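PDB 4RUW: Endonuclease/exonuclease/phosphatase from Beutenbergia cavernae DSM 12333, which belongs to the endonuclease/exonuclease/phosphatase family and joins a domain of the DNase I-like fold to an immunoglobulin-like domain. Local coordinates for residues S153-V158 against V184-P189; V195-H200 against V228-A233. All coordinates share one frame; numbering follows the deposited sequence. Where two conformers were deposited one is given.

Contact 1. Residues S153-V158 against V184-P189; sequences SRHPFV and VTVDVP
Ser153 touches Val186 at the place where the chain leaves one sheet of the DNase I-like beta sandwich, through a short loop, and enters the other as an edge strand antiparallel to 179-188. The OG of Ser153 lies 3.4 Å from Val186 CG1; it donates to a lone pair of His155 O (2.8 Å), so a short side chain ties the loop back to its own backbone. His155 swings its CG beside its own backbone N (chi1 -49°). This places the imidazole between Arg154 CB, over the centre of one ring face, and Val188 CG1, nearer the rim of the other, while Asp90 takes NE2. Pro156, which has no N-H to offer, contributes its carbonyl: Asp187 N reaches Pro156 O at 2.8 Å with an almost straight N-H...O angle of 177°. Phe157 and Val186 form a non-hydrogen-bonded antiparallel pair. The Phe157 ring carries Val184 CG2 over one face, a CH-pi contact 3.9 Å from the centroid, and meets Val186 CG2 at its edge, with Trp127 of the other sheet also touching it. Beta-branched Val158 suits the more exposed face, where its CB packs 3.9 Å from Thr185 CG2 and its CG2 3.7 Å from Asp187 CB.

Contact 2. Residues V195-H200 against V228-A233; sequences VVHATH and VPSVLA
The imidazole of His197 meets its neighbours across the contact at its edge, where Val231 O and Ser230 CB lie near the ring plane. Water 2 also sits in that plane, 2.8 Å from His197 NE2, and donates to Ser230 OG, bridging the two strands by their polar side chains. Thr183 on the adjoining strand takes ND1, so both ring nitrogens of this buried histidine have partners, which would hold the rotation of the ring. Ser230 OG sits beside its own backbone N (chi1 -47°), from where it donates back to Val228 O at 3.0 Å, approaching from above the carbonyl plane. Leucine is long enough to reach across to the neighbouring strand: Leu232 CD1 comes 3.8 Å from His197 CB and also meets Thr199 CG2. Turned to the other face, towards the second sheet, are Val196, Val231, Ala198 and Ala233. The two valines lie side by side, CG2 to CG2 at 4.1 Å, and Val196 and Ala198 both touch Val93 and Val151, small apolar groups suited to the buried space between the two sheets. Between these two layers of side chains, five backbone bonds form a ladder, from Val195 N to Pro229 O at one end to Thr199 N to Ala233 O at the other. The strands run parallel, 12° between their N-to-C directions, with helix 207-222 between them in the chain: a beta-alpha-beta crossover within the DNase I-like sandwich.

Overall arrangement
Both contacts build the same six-stranded mixed sheet, across the neighbouring strands 157-166, 179-188, 192-200 and 230-233, with their centres about 12 Å apart. Contact 1 lies at the sheet's border, about 20 Å from the centre of the chain and partly exposed; contact 2 is buried, about 9 Å from that centre. Strands 179-188 and 192-200 join them directly: Val184 O and Val196 N are 2.8 Å apart, a probable hydrogen bond, and Val186 CG2 packs on Val196 CG2. At the border, antiparallel pairing gives way to a loop held by proline, histidine and serine contacts, whereas the interior relies on a regular parallel ladder and small apolar residues.

Contact 1. Residues S153-V158 against V184-P189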
loop_
_atom_site.group_PDB
_atom_site.type_symbol
_atom_site.label_atom_id
_atom_site.label_comp_id
_atom_site.label_asym_id
_atom_site.label_seq_id
_atom_site.Cartn_x
_atom_site.Cartn_y
_atom_site.Cartn_z
ATOM N N SER A 153 8.599 -14.664 -5.981
ATOM C CA SER A 153 7.381 -15.129 -6.602
ATOM C C SER A 153 7.437 -16.619 -6.912
ATOM O O SER A 153 8.489 -17.155 -7.260
ATOM C CB SER A 153 7.164 -14.332 -7.886
ATOM O OG SER A 153 6.060 -14.798 -8.617
ATOM N N ARG A 154 6.298 -17.287 -6.776
ATOM C CA ARG A 154 6.161 -18.671 -7.218
ATOM C C ARG A 154 5.924 -18.747 -8.720
ATOM O O ARG A 154 5.931 -19.824 -9.301
ATOM C CB ARG A 154 4.994 -19.344 -6.493
ATOM C CG ARG A 154 5.271 -19.679 -5.039
ATOM C CD ARG A 154 4.124 -20.433 -4.409
ATOM N NE ARG A 154 4.427 -20.857 -3.047
ATOM C CZ ARG A 154 3.958 -21.968 -2.487
ATOM N NH1 ARG A 154 3.178 -22.790 -3.175
ATOM N NH2 ARG A 154 4.288 -22.275 -1.243
ATOM N N HIS A 155 5.730 -17.592 -9.347
ATOM C CA HIS A 155 5.368 -17.536 -10.758
ATOM C C HIS A 155 6.417 -16.761 -11.538
ATOM O O HIS A 155 7.015 -15.829 -11.018
ATOM C CB HIS A 155 3.992 -16.895 -10.899
ATOM C CG HIS A 155 2.977 -17.487 -9.983
ATOM N ND1 HIS A 155 2.568 -18.800 -10.087
ATOM C CD2 HIS A 155 2.337 -16.978 -8.904
ATOM C CE1 HIS A 155 1.688 -19.057 -9.137
ATOM N NE2 HIS A 155 1.530 -17.970 -8.403
ATOM N N PRO A 156 6.663 -17.158 -12.791
ATOM C CA PRO A 156 7.769 -16.556 -13.541
ATOM C C PRO A 156 7.581 -15.077 -13.845
ATOM O O PRO A 156 6.461 -14.573 -13.962
ATOM C CB PRO A 156 7.801 -17.368 -14.844
ATOM C CG PRO A 156 6.459 -17.954 -14.961
ATOM C CD PRO A 156 5.969 -18.196 -13.564
ATOM N N PHE A 157 8.705 -14.384 -13.966
ATOM C CA PHE A 157 8.713 -12.999 -14.399
ATOM C C PHE A 157 8.563 -12.923 -15.915
ATOM O O PHE A 157 8.953 -13.843 -16.636
ATOM C CB PHE A 157 10.026 -12.324 -14.001
ATOM C CG PHE A 157 10.258 -12.254 -12.517
ATOM C CD1 PHE A 157 9.214 -12.020 -11.637
ATOM C CD2 PHE A 157 11.534 -12.404 -12.004
ATOM C CE1 PHE A 157 9.447 -11.946 -10.271
ATOM C CE2 PHE A 157 11.771 -12.333 -10.644
ATOM C CZ PHE A 157 10.726 -12.104 -9.777
ATOM N N VAL A 158 7.993 -11.819 -16.387
ATOM C CA VAL A 158 7.973 -11.493 -17.804
ATOM C C VAL A 158 8.954 -10.342 -17.977
ATOM O O VAL A 158 8.701 -9.226 -17.513
ATOM C CB VAL A 158 6.568 -11.060 -18.261
ATOM C CG1 VAL A 158 6.555 -10.764 -19.763
ATOM C CG2 VAL A 158 5.543 -12.128 -17.893
ATOM N N VAL A 184 8.401 -5.239 -11.527
ATOM C CA VAL A 184 8.565 -6.459 -12.296
ATOM C C VAL A 184 7.195 -7.047 -12.602
ATOM O O VAL A 184 6.272 -6.924 -11.811
ATOM C CB VAL A 184 9.472 -7.472 -11.562
ATOM C CG1 VAL A 184 8.809 -7.993 -10.290
ATOM C CG2 VAL A 184 9.896 -8.598 -12.504
ATOM N N THR A 185 7.055 -7.654 -13.771
ATOM C CA THR A 185 5.808 -8.291 -14.149
ATOM C C THR A 185 5.873 -9.774 -13.839
ATOM O O THR A 185 6.854 -10.446 -14.182
ATOM C CB THR A 185 5.513 -8.082 -15.637
ATOM O OG1 THR A 185 5.380 -6.680 -15.879
ATOM C CG2 THR A 185 4.237 -8.783 -16.042
ATOM N N VAL A 186 4.831 -10.278 -13.183
ATOM C CA VAL A 186 4.715 -11.698 -12.882
ATOM C C VAL A 186 3.600 -12.313 -13.727
ATOM O O VAL A 186 2.521 -11.730 -13.856
ATOM C CB VAL A 186 4.393 -11.896 -11.389
ATOM C CG1 VAL A 186 4.206 -13.363 -11.070
ATOM C CG2 VAL A 186 5.499 -11.302 -10.529
ATOM N N ASP A 187 3.862 -13.475 -14.321
ATOM C CA ASP A 187 2.858 -14.169 -15.121
ATOM C C ASP A 187 2.164 -15.223 -14.260
ATOM O O ASP A 187 2.704 -16.304 -14.025
ATOM C CB ASP A 187 3.505 -14.806 -16.347
ATOM C CG ASP A 187 2.493 -15.425 -17.277
ATOM O OD1 ASP A 187 1.278 -15.206 -17.081
ATOM O OD2 ASP A 187 2.911 -16.133 -18.214
ATOM N N VAL A 188 0.982 -14.886 -13.759
ATOM C CA VAL A 188 0.286 -15.730 -12.803
ATOM C C VAL A 188 -0.717 -16.638 -13.513
ATOM O O VAL A 188 -1.615 -16.159 -14.204
ATOM C CB VAL A 188 -0.461 -14.869 -11.775
ATOM C CG1 VAL A 188 -1.150 -15.745 -10.746
ATOM C CG2 VAL A 188 0.502 -13.892 -11.104
ATOM N N PRO A 189 -0.571 -17.962 -13.352
ATOM C CA PRO A 189 -1.506 -18.901 -13.985
ATOM C C PRO A 189 -2.953 -18.567 -13.630
ATOM O O PRO A 189 -3.267 -18.372 -12.454
ATOM C CB PRO A 189 -1.107 -20.252 -13.380
ATOM C CG PRO A 189 0.334 -20.080 -13.019
ATOM C CD PRO A 189 0.475 -18.654 -12.578
HETATM O O HOH W 1 9.120 -7.251 -15.798
#

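Contact 2. Residues V195-H200 against V228-A233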
loop_
_atom_site.group_PDB
_atom_site.type_symbol
_atom_site.label_atom_id
_atom_site.label_comp_id
_atom_site.label_asym_id
_atom_site.label_seq_id
_atom_site.Cartn_x
_atom_site.Cartn_y
_atom_site.Cartn_z
ATOM N N VAL A 195 1.527 -6.568 -12.896
ATOM C CA VAL A 195 2.691 -5.738 -12.642
ATOM C C VAL A 195 2.825 -5.489 -11.143
ATOM O O VAL A 195 1.882 -5.034 -10.502
ATOM C CB VAL A 195 2.601 -4.400 -13.397
ATOM C CG1 VAL A 195 3.858 -3.578 -13.168
ATOM C CG2 VAL A 195 2.386 -4.648 -14.893
ATOM N N VAL A 196 3.988 -5.824 -10.589
ATOM C CA VAL A 196 4.262 -5.648 -9.171
ATOM C C VAL A 196 5.233 -4.500 -8.964
ATOM O O VAL A 196 6.357 -4.529 -9.482
ATOM C CB VAL A 196 4.841 -6.954 -8.577
ATOM C CG1 VAL A 196 5.172 -6.784 -7.096
ATOM C CG2 VAL A 196 3.888 -8.120 -8.793
ATOM N N HIS A 197 4.786 -3.491 -8.221
ATOM C CA HIS A 197 5.617 -2.358 -7.850
ATOM C C HIS A 197 5.933 -2.464 -6.366
ATOM O O HIS A 197 5.022 -2.520 -5.535
ATOM C CB HIS A 197 4.877 -1.044 -8.106
ATOM C CG HIS A 197 4.431 -0.850 -9.519
ATOM N ND1 HIS A 197 5.286 -0.440 -10.529
ATOM C CD2 HIS A 197 3.215 -0.986 -10.099
ATOM C CE1 HIS A 197 4.612 -0.335 -11.656
ATOM N NE2 HIS A 197 3.347 -0.655 -11.422
ATOM N N ALA A 198 7.224 -2.486 -6.040
ATOM C CA ALA A 198 7.717 -2.670 -4.673
ATOM C C ALA A 198 8.520 -1.450 -4.265
ATOM O O ALA A 198 9.451 -1.059 -4.978
ATOM C CB ALA A 198 8.608 -3.895 -4.618
ATOM N N THR A 199 8.203 -0.840 -3.128
ATOM C CA THR A 199 8.997 0.295 -2.701
ATOM C C THR A 199 8.990 0.464 -1.187
ATOM O O THR A 199 8.381 -0.328 -0.448
ATOM C CB THR A 199 8.570 1.599 -3.437
ATOM O OG1 THR A 199 9.584 2.603 -3.284
ATOM C CG2 THR A 199 7.260 2.130 -2.899
ATOM N N HIS A 200 9.689 1.506 -0.748
ATOM C CA HIS A 200 9.906 1.821 0.656
ATOM C C HIS A 200 10.298 3.303 0.630
ATOM O O HIS A 200 11.300 3.677 0.010
ATOM C CB HIS A 200 11.025 0.922 1.207
ATOM C CG HIS A 200 11.333 1.106 2.660
ATOM N ND1 HIS A 200 12.291 0.350 3.294
ATOM C CD2 HIS A 200 10.827 1.943 3.598
ATOM C CE1 HIS A 200 12.368 0.715 4.562
ATOM N NE2 HIS A 200 11.500 1.684 4.770
ATOM N N VAL A 228 -3.807 -1.656 -16.446
ATOM C CA VAL A 228 -3.440 -3.071 -16.440
ATOM C C VAL A 228 -3.394 -3.558 -15.002
ATOM O O VAL A 228 -3.139 -2.767 -14.099
ATOM C CB VAL A 228 -2.079 -3.332 -17.147
ATOM C CG1 VAL A 228 -2.110 -2.795 -18.576
ATOM C CG2 VAL A 228 -0.910 -2.739 -16.354
ATOM N N PRO A 229 -3.655 -4.856 -14.775
ATOM C CA PRO A 229 -3.629 -5.357 -13.393
ATOM C C PRO A 229 -2.272 -5.108 -12.732
ATOM O O PRO A 229 -1.251 -5.602 -13.219
ATOM C CB PRO A 229 -3.893 -6.853 -13.567
ATOM C CG PRO A 229 -4.727 -6.920 -14.823
ATOM C CD PRO A 229 -4.124 -5.880 -15.724
ATOM N N SER A 230 -2.270 -4.344 -11.642
ATOM C CA SER A 230 -1.039 -3.995 -10.953
ATOM C C SER A 230 -1.278 -3.905 -9.456
ATOM O O SER A 230 -2.389 -3.616 -9.004
ATOM C CB SER A 230 -0.497 -2.644 -11.427
ATOM O OG SER A 230 -0.477 -2.520 -12.836
ATOM N N VAL A 231 -0.213 -4.132 -8.698
ATOM C CA VAL A 231 -0.218 -3.863 -7.270
ATOM C C VAL A 231 0.974 -2.985 -6.921
ATOM O O VAL A 231 2.008 -3.035 -7.589
ATOM C CB VAL A 231 -0.216 -5.155 -6.414
ATOM C CG1 VAL A 231 -1.485 -5.950 -6.656
ATOM C CG2 VAL A 231 1.013 -6.003 -6.684
ATOM N N LEU A 232 0.803 -2.163 -5.892
ATOM C CA LEU A 232 1.864 -1.326 -5.345
ATOM C C LEU A 232 1.946 -1.673 -3.876
ATOM O O LEU A 232 0.958 -1.560 -3.154
ATOM C CB LEU A 232 1.540 0.157 -5.535
ATOM C CG LEU A 232 2.400 1.143 -4.740
ATOM C CD1 LEU A 232 3.873 1.043 -5.124
ATOM C CD2 LEU A 232 1.888 2.564 -4.915
ATOM N N ALA A 233 3.116 -2.108 -3.434
ATOM C CA ALA A 233 3.240 -2.591 -2.078
ATOM C C ALA A 233 4.534 -2.141 -1.445
ATOM O O ALA A 233 5.557 -1.999 -2.107
ATOM C CB ALA A 233 3.132 -4.111 -2.033
HETATM O O HOH W 2 1.489 -0.652 -13.497
#